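Local coordinates for protein glycosyltransferase Gtf1 (Streptococcus pneumoniae, PDB 4PQG) that belongs to the GT-B glycosyltransferases, two-domain proteins with a ligand cleft, and binds uridine-5'-diphosphate in a pocket of this chain, at residues K341-L346 / S372-I377; K348-A353 / E384-L389; D363-G368 / G391-S396. All coordinates share one frame; numbering follows the deposited sequence.

Contact 1 (K341-L346 / S372-I377); sequences KHIDWL and SLLREI. With UDP (uridine-5'-diphosphate), chain C.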
# COMPACT_ATOMS: atom_id res chain seq x y z
N LYS A 341 8.57 0.27 -12.75
CA LYS A 341 7.48 0.82 -13.58
C LYS A 341 8.01 1.54 -14.84
O LYS A 341 7.25 1.81 -15.76
CB LYS A 341 6.60 1.80 -12.76
CG LYS A 341 5.95 1.20 -11.51
CD LYS A 341 4.82 0.20 -11.83
CE LYS A 341 4.27 -0.45 -10.57
NZ LYS A 341 2.93 -1.09 -10.75
N HIS A 342 9.31 1.85 -14.84
CA HIS A 342 10.01 2.44 -16.00
C HIS A 342 9.29 3.58 -16.63
O HIS A 342 9.21 3.68 -17.87
CB HIS A 342 10.28 1.38 -17.08
CG HIS A 342 10.95 0.14 -16.55
ND1 HIS A 342 12.28 0.06 -16.36
CD2 HIS A 342 10.41 -1.08 -16.17
CE1 HIS A 342 12.59 -1.16 -15.89
NE2 HIS A 342 11.45 -1.87 -15.78
N ILE A 343 8.76 4.48 -15.81
CA ILE A 343 8.03 5.63 -16.32
C ILE A 343 8.93 6.49 -17.21
O ILE A 343 8.44 7.15 -18.14
CB ILE A 343 7.34 6.44 -15.21
CG1 ILE A 343 6.29 5.56 -14.50
CG2 ILE A 343 6.64 7.66 -15.77
CD1 ILE A 343 5.77 6.16 -13.21
N ASP A 344 10.24 6.43 -16.97
CA ASP A 344 11.19 7.19 -17.80
C ASP A 344 11.12 6.81 -19.27
O ASP A 344 11.21 7.67 -20.14
CB ASP A 344 12.62 7.13 -17.26
CG ASP A 344 13.13 5.71 -17.11
OD1 ASP A 344 12.41 4.90 -16.49
OD2 ASP A 344 14.24 5.41 -17.62
N TRP A 345 10.94 5.52 -19.55
CA TRP A 345 10.70 5.05 -20.91
C TRP A 345 9.46 5.66 -21.50
O TRP A 345 9.47 6.05 -22.67
CB TRP A 345 10.64 3.53 -20.98
CG TRP A 345 11.91 2.83 -20.55
CD1 TRP A 345 13.17 3.38 -20.39
CD2 TRP A 345 12.08 1.39 -20.25
NE1 TRP A 345 14.08 2.42 -20.01
CE2 TRP A 345 13.50 1.22 -19.90
CE3 TRP A 345 11.24 0.29 -20.22
CZ2 TRP A 345 14.02 -0.02 -19.55
CZ3 TRP A 345 11.77 -0.95 -19.85
CH2 TRP A 345 13.14 -1.10 -19.53
N LEU A 346 8.38 5.77 -20.71
CA LEU A 346 7.16 6.40 -21.20
C LEU A 346 7.34 7.88 -21.50
O LEU A 346 6.82 8.38 -22.52
CB LEU A 346 5.99 6.24 -20.20
CG LEU A 346 5.53 4.81 -19.92
CD1 LEU A 346 4.40 4.84 -18.90
CD2 LEU A 346 5.09 4.14 -21.22
N SER A 372 12.83 12.49 -9.24
CA SER A 372 14.00 13.29 -9.62
C SER A 372 14.43 13.04 -11.06
O SER A 372 14.60 13.99 -11.83
CB SER A 372 15.17 13.06 -8.66
OG SER A 372 14.82 13.44 -7.35
N LEU A 373 14.60 11.77 -11.44
CA LEU A 373 14.91 11.43 -12.82
C LEU A 373 13.85 11.95 -13.79
O LEU A 373 14.18 12.53 -14.83
CB LEU A 373 15.12 9.91 -12.98
CG LEU A 373 15.30 9.37 -14.41
CD1 LEU A 373 16.48 10.06 -15.12
CD2 LEU A 373 15.49 7.86 -14.41
N LEU A 374 12.57 11.79 -13.45
CA LEU A 374 11.49 12.17 -14.35
C LEU A 374 11.47 13.69 -14.63
O LEU A 374 11.33 14.10 -15.78
CB LEU A 374 10.14 11.68 -13.82
CG LEU A 374 9.92 10.17 -13.68
CD1 LEU A 374 8.48 9.92 -13.24
CD2 LEU A 374 10.24 9.40 -14.96
N ARG A 375 11.61 14.49 -13.58
CA ARG A 375 11.77 15.94 -13.69
C ARG A 375 12.97 16.34 -14.55
O ARG A 375 12.90 17.30 -15.32
CB ARG A 375 11.91 16.57 -12.30
CG ARG A 375 10.61 16.63 -11.53
CD ARG A 375 10.69 17.56 -10.34
NE ARG A 375 11.36 16.93 -9.20
CZ ARG A 375 10.75 16.28 -8.21
NH1 ARG A 375 11.46 15.76 -7.23
NH2 ARG A 375 9.42 16.16 -8.19
N GLU A 376 14.07 15.60 -14.40
CA GLU A 376 15.28 15.84 -15.17
C GLU A 376 15.07 15.60 -16.68
O GLU A 376 15.45 16.45 -17.49
CB GLU A 376 16.42 14.98 -14.61
CG GLU A 376 17.68 14.93 -15.45
CD GLU A 376 18.65 13.87 -14.95
OE1 GLU A 376 19.03 13.93 -13.76
OE2 GLU A 376 19.02 12.97 -15.74
N ILE A 377 14.44 14.48 -17.04
CA ILE A 377 14.10 14.18 -18.43
C ILE A 377 13.18 15.25 -19.04
O ILE A 377 13.42 15.73 -20.16
CB ILE A 377 13.47 12.77 -18.58
CG1 ILE A 377 14.44 11.69 -18.08
CG2 ILE A 377 13.08 12.49 -20.03
CD1 ILE A 377 13.82 10.32 -17.92
N1 UDP C . -2.84 4.91 -6.73
C2 UDP C . -3.51 6.05 -6.23
N3 UDP C . -3.10 7.26 -6.59
C4 UDP C . -2.07 7.45 -7.42
C5 UDP C . -1.37 6.35 -7.93
C6 UDP C . -1.79 5.07 -7.56
O2 UDP C . -4.50 5.94 -5.45
O4 UDP C . -1.75 8.62 -7.72
C1' UDP C . -3.34 3.59 -6.33
C2' UDP C . -4.07 2.97 -7.52
O2' UDP C . -5.46 3.37 -7.62
C3' UDP C . -3.93 1.47 -7.32
C4' UDP C . -2.67 1.33 -6.47
O4' UDP C . -2.29 2.66 -6.06
O3' UDP C . -5.05 0.95 -6.58
C5' UDP C . -1.50 0.74 -7.26
O5' UDP C . -1.76 -0.64 -7.47
PA UDP C . -1.09 -1.44 -8.69
O1A UDP C . -1.54 -2.87 -8.63
O2A UDP C . -1.38 -0.64 -9.94
O3A UDP C . 0.51 -1.25 -8.56
PB UDP C . 1.54 -1.69 -7.41
O1B UDP C . 2.74 -2.21 -8.18
O2B UDP C . 1.80 -0.43 -6.61
O3B UDP C . 0.86 -2.81 -6.64

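Contact 2 (K348-A353 / E384-L389); sequences KAVIEA and EDYIQL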
# COMPACT_ATOMS: atom_id res chain seq x y z
N LYS A 348 10.13 9.52 -22.36
CA LYS A 348 10.89 9.58 -23.63
C LYS A 348 10.07 9.21 -24.89
O LYS A 348 10.24 9.80 -25.96
CB LYS A 348 12.16 8.75 -23.54
CG LYS A 348 13.08 9.21 -22.41
CD LYS A 348 14.48 8.65 -22.54
CE LYS A 348 15.41 9.29 -21.52
NZ LYS A 348 16.82 8.91 -21.81
N ALA A 349 9.19 8.22 -24.74
CA ALA A 349 8.28 7.83 -25.81
C ALA A 349 7.30 8.95 -26.14
O ALA A 349 7.06 9.24 -27.33
CB ALA A 349 7.53 6.56 -25.43
N VAL A 350 6.77 9.59 -25.11
CA VAL A 350 5.82 10.69 -25.28
C VAL A 350 6.49 11.91 -25.92
O VAL A 350 5.92 12.50 -26.83
CB VAL A 350 5.06 11.04 -23.97
CG1 VAL A 350 4.18 12.28 -24.14
CG2 VAL A 350 4.20 9.86 -23.55
N ILE A 351 7.70 12.25 -25.48
CA ILE A 351 8.50 13.31 -26.12
C ILE A 351 8.65 13.06 -27.62
O ILE A 351 8.53 13.99 -28.42
CB ILE A 351 9.90 13.46 -25.46
CG1 ILE A 351 9.76 13.96 -24.02
CG2 ILE A 351 10.82 14.39 -26.27
CD1 ILE A 351 11.00 13.70 -23.18
N GLU A 352 8.89 11.81 -27.99
CA GLU A 352 9.10 11.41 -29.37
C GLU A 352 7.79 11.48 -30.17
O GLU A 352 7.76 12.06 -31.26
CB GLU A 352 9.72 10.01 -29.41
CG GLU A 352 10.07 9.46 -30.79
CD GLU A 352 11.26 10.16 -31.44
OE1 GLU A 352 12.08 10.79 -30.73
OE2 GLU A 352 11.37 10.05 -32.68
N ALA A 353 6.72 10.91 -29.62
CA ALA A 353 5.42 10.91 -30.29
C ALA A 353 4.90 12.33 -30.48
O ALA A 353 4.20 12.62 -31.46
CB ALA A 353 4.41 10.07 -29.52
N GLU A 384 7.86 20.46 -19.99
CA GLU A 384 7.02 20.87 -18.85
C GLU A 384 5.57 21.21 -19.18
O GLU A 384 4.69 21.00 -18.37
CB GLU A 384 7.65 22.04 -18.08
CG GLU A 384 8.98 21.73 -17.43
CD GLU A 384 10.16 22.19 -18.26
OE1 GLU A 384 10.05 22.24 -19.50
OE2 GLU A 384 11.21 22.52 -17.67
N ASP A 385 5.33 21.77 -20.37
CA ASP A 385 4.00 22.23 -20.73
C ASP A 385 3.05 21.10 -21.10
O ASP A 385 1.84 21.29 -21.08
CB ASP A 385 4.05 23.28 -21.85
CG ASP A 385 4.57 24.63 -21.36
OD1 ASP A 385 4.63 24.85 -20.12
OD2 ASP A 385 4.91 25.48 -22.21
N TYR A 386 3.60 19.93 -21.41
CA TYR A 386 2.78 18.79 -21.83
C TYR A 386 3.01 17.45 -21.09
O TYR A 386 2.26 16.49 -21.30
CB TYR A 386 2.84 18.61 -23.35
CG TYR A 386 4.13 18.07 -23.94
CD1 TYR A 386 4.25 16.72 -24.25
CD2 TYR A 386 5.21 18.91 -24.23
CE1 TYR A 386 5.42 16.21 -24.81
CE2 TYR A 386 6.38 18.41 -24.79
CZ TYR A 386 6.48 17.06 -25.08
OH TYR A 386 7.62 16.54 -25.64
N ILE A 387 4.06 17.39 -20.27
CA ILE A 387 4.31 16.25 -19.37
C ILE A 387 4.45 16.75 -17.93
O ILE A 387 5.32 17.59 -17.64
CB ILE A 387 5.55 15.41 -19.78
CG1 ILE A 387 5.45 14.97 -21.24
CG2 ILE A 387 5.67 14.16 -18.90
CD1 ILE A 387 6.72 14.36 -21.82
N GLN A 388 3.58 16.25 -17.05
CA GLN A 388 3.52 16.71 -15.65
C GLN A 388 3.31 15.59 -14.61
O GLN A 388 2.61 14.62 -14.86
CB GLN A 388 2.44 17.79 -15.47
CG GLN A 388 2.83 19.13 -16.07
CD GLN A 388 1.65 20.05 -16.31
OE1 GLN A 388 0.55 19.84 -15.79
NE2 GLN A 388 1.87 21.09 -17.13
N LEU A 389 3.95 15.78 -13.45
CA LEU A 389 3.80 14.91 -12.29
C LEU A 389 2.70 15.49 -11.42
O LEU A 389 2.76 16.63 -10.99
CB LEU A 389 5.11 14.86 -11.49
CG LEU A 389 6.25 13.90 -11.88
CD1 LEU A 389 6.61 13.98 -13.35
CD2 LEU A 389 7.48 14.18 -11.03

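Contact 3 (D363-G368 / G391-S396); sequences DIYGSG and GHAELS. With UDP (uridine-5'-diphosphate), chain C.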
# COMPACT_ATOMS: atom_id res chain seq x y z
N ASP A 363 -0.01 12.95 -18.23
CA ASP A 363 -0.04 13.17 -16.78
C ASP A 363 0.39 11.92 -16.03
O ASP A 363 -0.07 10.82 -16.34
CB ASP A 363 -1.43 13.64 -16.33
CG ASP A 363 -1.68 15.11 -16.64
OD1 ASP A 363 -0.70 15.87 -16.87
OD2 ASP A 363 -2.86 15.52 -16.64
N ILE A 364 1.27 12.11 -15.05
CA ILE A 364 1.88 11.02 -14.29
C ILE A 364 1.45 11.11 -12.82
O ILE A 364 1.85 12.03 -12.11
CB ILE A 364 3.43 11.02 -14.42
CG1 ILE A 364 3.86 10.79 -15.88
CG2 ILE A 364 4.06 9.95 -13.54
CD1 ILE A 364 5.32 11.12 -16.16
N TYR A 365 0.63 10.16 -12.39
CA TYR A 365 0.12 10.10 -11.01
C TYR A 365 0.93 9.12 -10.17
O TYR A 365 1.35 8.08 -10.67
CB TYR A 365 -1.35 9.70 -11.01
CG TYR A 365 -2.24 10.78 -11.57
CD1 TYR A 365 -2.88 11.69 -10.73
CD2 TYR A 365 -2.43 10.90 -12.94
CE1 TYR A 365 -3.69 12.69 -11.24
CE2 TYR A 365 -3.24 11.90 -13.46
CZ TYR A 365 -3.86 12.79 -12.61
OH TYR A 365 -4.66 13.78 -13.13
N GLY A 366 1.16 9.46 -8.91
CA GLY A 366 1.90 8.60 -7.99
C GLY A 366 3.05 9.32 -7.32
O GLY A 366 3.32 10.49 -7.62
N SER A 367 3.73 8.63 -6.40
CA SER A 367 4.90 9.18 -5.71
C SER A 367 5.99 8.15 -5.70
O SER A 367 5.74 6.96 -5.85
CB SER A 367 4.56 9.55 -4.26
OG SER A 367 3.50 10.47 -4.25
N GLY A 368 7.22 8.60 -5.51
CA GLY A 368 8.35 7.67 -5.43
C GLY A 368 9.65 8.32 -5.85
O GLY A 368 9.66 9.43 -6.43
N GLY A 391 1.45 13.94 -8.56
CA GLY A 391 1.46 13.46 -7.17
C GLY A 391 0.55 12.26 -7.01
O GLY A 391 -0.05 11.79 -7.98
N HIS A 392 0.46 11.74 -5.79
CA HIS A 392 -0.42 10.60 -5.50
C HIS A 392 -1.79 11.16 -5.25
O HIS A 392 -1.95 12.03 -4.40
CB HIS A 392 0.08 9.84 -4.27
CG HIS A 392 -0.60 8.51 -4.06
ND1 HIS A 392 -0.06 7.35 -4.50
CD2 HIS A 392 -1.80 8.18 -3.43
CE1 HIS A 392 -0.88 6.33 -4.17
NE2 HIS A 392 -1.95 6.85 -3.52
N ALA A 393 -2.78 10.70 -6.01
CA ALA A 393 -4.13 11.25 -5.85
C ALA A 393 -5.24 10.20 -5.74
O ALA A 393 -5.02 9.01 -5.98
CB ALA A 393 -4.43 12.26 -6.97
N GLU A 394 -6.42 10.65 -5.33
CA GLU A 394 -7.65 9.86 -5.44
C GLU A 394 -8.01 9.82 -6.93
O GLU A 394 -8.24 10.85 -7.53
CB GLU A 394 -8.78 10.51 -4.63
CG GLU A 394 -10.19 10.07 -5.03
CD GLU A 394 -10.37 8.58 -4.90
OE1 GLU A 394 -9.89 8.00 -3.90
OE2 GLU A 394 -10.97 7.96 -5.81
N LEU A 395 -8.05 8.62 -7.51
CA LEU A 395 -8.12 8.48 -8.97
C LEU A 395 -9.49 8.14 -9.56
O LEU A 395 -9.63 8.09 -10.79
CB LEU A 395 -7.10 7.45 -9.46
CG LEU A 395 -5.62 7.60 -9.08
CD1 LEU A 395 -4.85 6.39 -9.59
CD2 LEU A 395 -5.03 8.89 -9.64
N SER A 396 -10.50 7.92 -8.71
CA SER A 396 -11.79 7.39 -9.18
C SER A 396 -12.44 8.26 -10.26
O SER A 396 -13.03 7.72 -11.20
CB SER A 396 -12.77 7.16 -8.02
OG SER A 396 -12.97 8.38 -7.33
N1 UDP C . -2.84 4.91 -6.73
C2 UDP C . -3.51 6.05 -6.23
N3 UDP C . -3.10 7.26 -6.59
C4 UDP C . -2.07 7.45 -7.42
C5 UDP C . -1.37 6.35 -7.93
C6 UDP C . -1.79 5.07 -7.56
O2 UDP C . -4.50 5.94 -5.45
O4 UDP C . -1.75 8.62 -7.72
C1' UDP C . -3.34 3.59 -6.33
C2' UDP C . -4.07 2.97 -7.52
O2' UDP C . -5.46 3.37 -7.62
C3' UDP C . -3.93 1.47 -7.32
C4' UDP C . -2.67 1.33 -6.47
O4' UDP C . -2.29 2.66 -6.06
O3' UDP C . -5.05 0.95 -6.58
C5' UDP C . -1.50 0.74 -7.26
O5' UDP C . -1.76 -0.64 -7.47
PA UDP C . -1.09 -1.44 -8.69
O1A UDP C . -1.54 -2.87 -8.63
O2A UDP C . -1.38 -0.64 -9.94
O3A UDP C . 0.51 -1.25 -8.56
PB UDP C . 1.54 -1.69 -7.41
O1B UDP C . 2.74 -2.21 -8.18
O2B UDP C . 1.80 -0.43 -6.61
O3B UDP C . 0.86 -2.81 -6.64
O HOH W 1 3.30 12.17 -9.83
O HOH W 2 2.23 6.23 -5.55
O HOH W 3 1.67 13.05 -3.72

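Contact 1 (K341-L346 / S372-I377)
Ile343 and Asp344, which open helix 343-353 just behind the diphosphate side of the UDP pocket, pack against Leu374, Leu373 and Ile377 of helix 371-380. Leu374 sets both methyl groups against the first turn of the helix. CD1 lies 3.9 Å from Ile343 CG2, while CD2 comes up to the backbone of Asp344, 3.6 Å from its N. The side chains of Ile343 and Leu374 cross at about a right angle, so branch meets branch and the two do not run alongside each other. Asp344 takes part through its aliphatic portion: its CB is 3.5 Å from Ile377 CD1 and 4.1 Å from Leu373 CD2. With chi1 at 56°, its CG sits between the backbone N and the carbonyl carbon, and the carboxylate points away from Ile377 CD1. The two helices follow successive strands of the parallel sheet in the C-terminal Rossmann-like domain of a GT-B fold and lie on the same face of it. Ile343 also reaches down to Ile364 of strand 361-365, whereas Ile377 continues along the first helix onto Val347, Lys348 and Ile351. His342 holds the N-cap position of helix 343-353; its ring lies against one face of the Trp345 indole, ND1 standing 3.4 Å above that plane, and His342 NE2 bonds to Thr410 OG1. One residue earlier, Lys341 leaves the helix start in the direction of the ligand. Its chain bends at chi2 (-71°) and is extended beyond, which carries NZ to a 2.8 Å hydrogen bond with UDP O1B and a weak one of 3.3 Å between NZ and UDP O3A. The same ammonium group forms a salt bridge with Glu412 OE2, which probably helps to steer it against the beta-phosphate.

Contact 2 (K348-A353 / E384-L389)
A chi1 of 72° puts CG of Tyr386 between its own backbone N and carbonyl carbon and directs the ring at helix 343-353, where it meets Val350 and Ile351. In the next residue, Ile387, the chain runs out extended (chi2 170°), delivering CD1 to the same two residues. The phenol arrives edge-on. Val350 CG1 and Ile351 CA both lie at the ring's rim, near its plane, with Tyr386 CE1 4.2 Å from Val350 CG1. The hydroxyl end goes further, settling against the helix backbone: Tyr386 OH is 3.4 Å from Ile351 CA and 3.7 Å from Ile351 CG1, the tyrosine crossing the isoleucine at about a right angle. Beside it, Ile387 CD1 touches both helix residues, at 4.0 Å from Val350 CG1 and 3.8 Å from Ile351 CG1. Ile387 and Val350 slide past each other in opposite directions, while Ile387 and Ile351 cross almost perpendicularly. The joint between the segments is therefore apolar apart from the phenol oxygen. The Tyr386 ring is also stacked with His354, just beyond the helix segment, which probably limits the rotation of the ring. On the strand side, the turn leading into Ile387 is braced by Gln388, whose NE2 donates to Glu384 O at 3.1 Å; the bond is nearly straight (166°) and lies in the planes of both the amide and the carbonyl. Ile387 and Val350 both rest on Phe362 of the adjacent strand 361-365, and Ile378 of helix 371-380 closes on Ile387 too. A helix packed on one face of a parallel sheet, here reached from the start of its outermost strand 387-391, is the layered alpha/beta packing of a Rossmann-like domain, the C-terminal one of the GT-B fold.

Contact 3 (D363-G368 / G391-S396)
His392 sits across from Ser367 and turns its ring to the uracil of UDP. Its CB begins the path, 3.5 Å from Ser367 OG. CG stands anti to the backbone N (chi1 -169°), and from there the imidazole spreads over the base, with UDP N3 above the ring centre and 3.3 Å from its plane. At the ring edge and in its plane, His392 ND1 lies 2.8 Å from the oxygen of water 2, which also accepts from the backbone N of Ser367. CE1 passes over UDP C2 and N3, and at the tip NE2 lies 3.2 Å from UDP C2 while bonding to Tyr27 OH. The other face of the uracil is covered by Leu395, through CG and CD1; Leu395 CD2 also reaches Tyr365 CD1, at 3.7 Å. Tyr365 in turn bonds through OH to Tyr402. The backbone ties the segments together: Gly366 N donates to Gly391 O at 2.8 Å, almost straight (171°), but from well above the carbonyl plane. Water 1 adds a bridge, giving its hydrogens to Ile364 O and Gly366 O and accepting from Gly391 N; water 3 joins Ser367 OG to His392 N. This connected backbone presents Ala393 to the edge of the base. Ala393 N donates to UDP O4 at 2.9 Å, and UDP N3 donates back to Ala393 O at 2.7 Å. An N-H facing O4 and a carbonyl facing N3-H match the hydrogen-bonding pattern of uracil, consistent with a pocket that reads the base through main-chain atoms.

The three contacts belong to one run of helices and strands in the C-terminal domain. Contacts 1 and 2, centred about 10 Å apart, share helix 343-353 and meet where Ile377 CG2 lies 4.0 Å from Ile351 CD1. Contact 3, its centre about 14 Å from that of contact 1 and about 16 Å from that of contact 2, lies where the sheet runs into the pocket. Ile343 CG2 joins it to contact 1 at 3.7 Å from Ile364 CD1, and a probable hydrogen bond of 2.8 Å from Ile364 N to Gln388 O joins it to contact 2. Contacts 1 and 3 hold opposite ends of UDP, diphosphate and uracil, while contact 2, touching neither, joins helix to sheet edge.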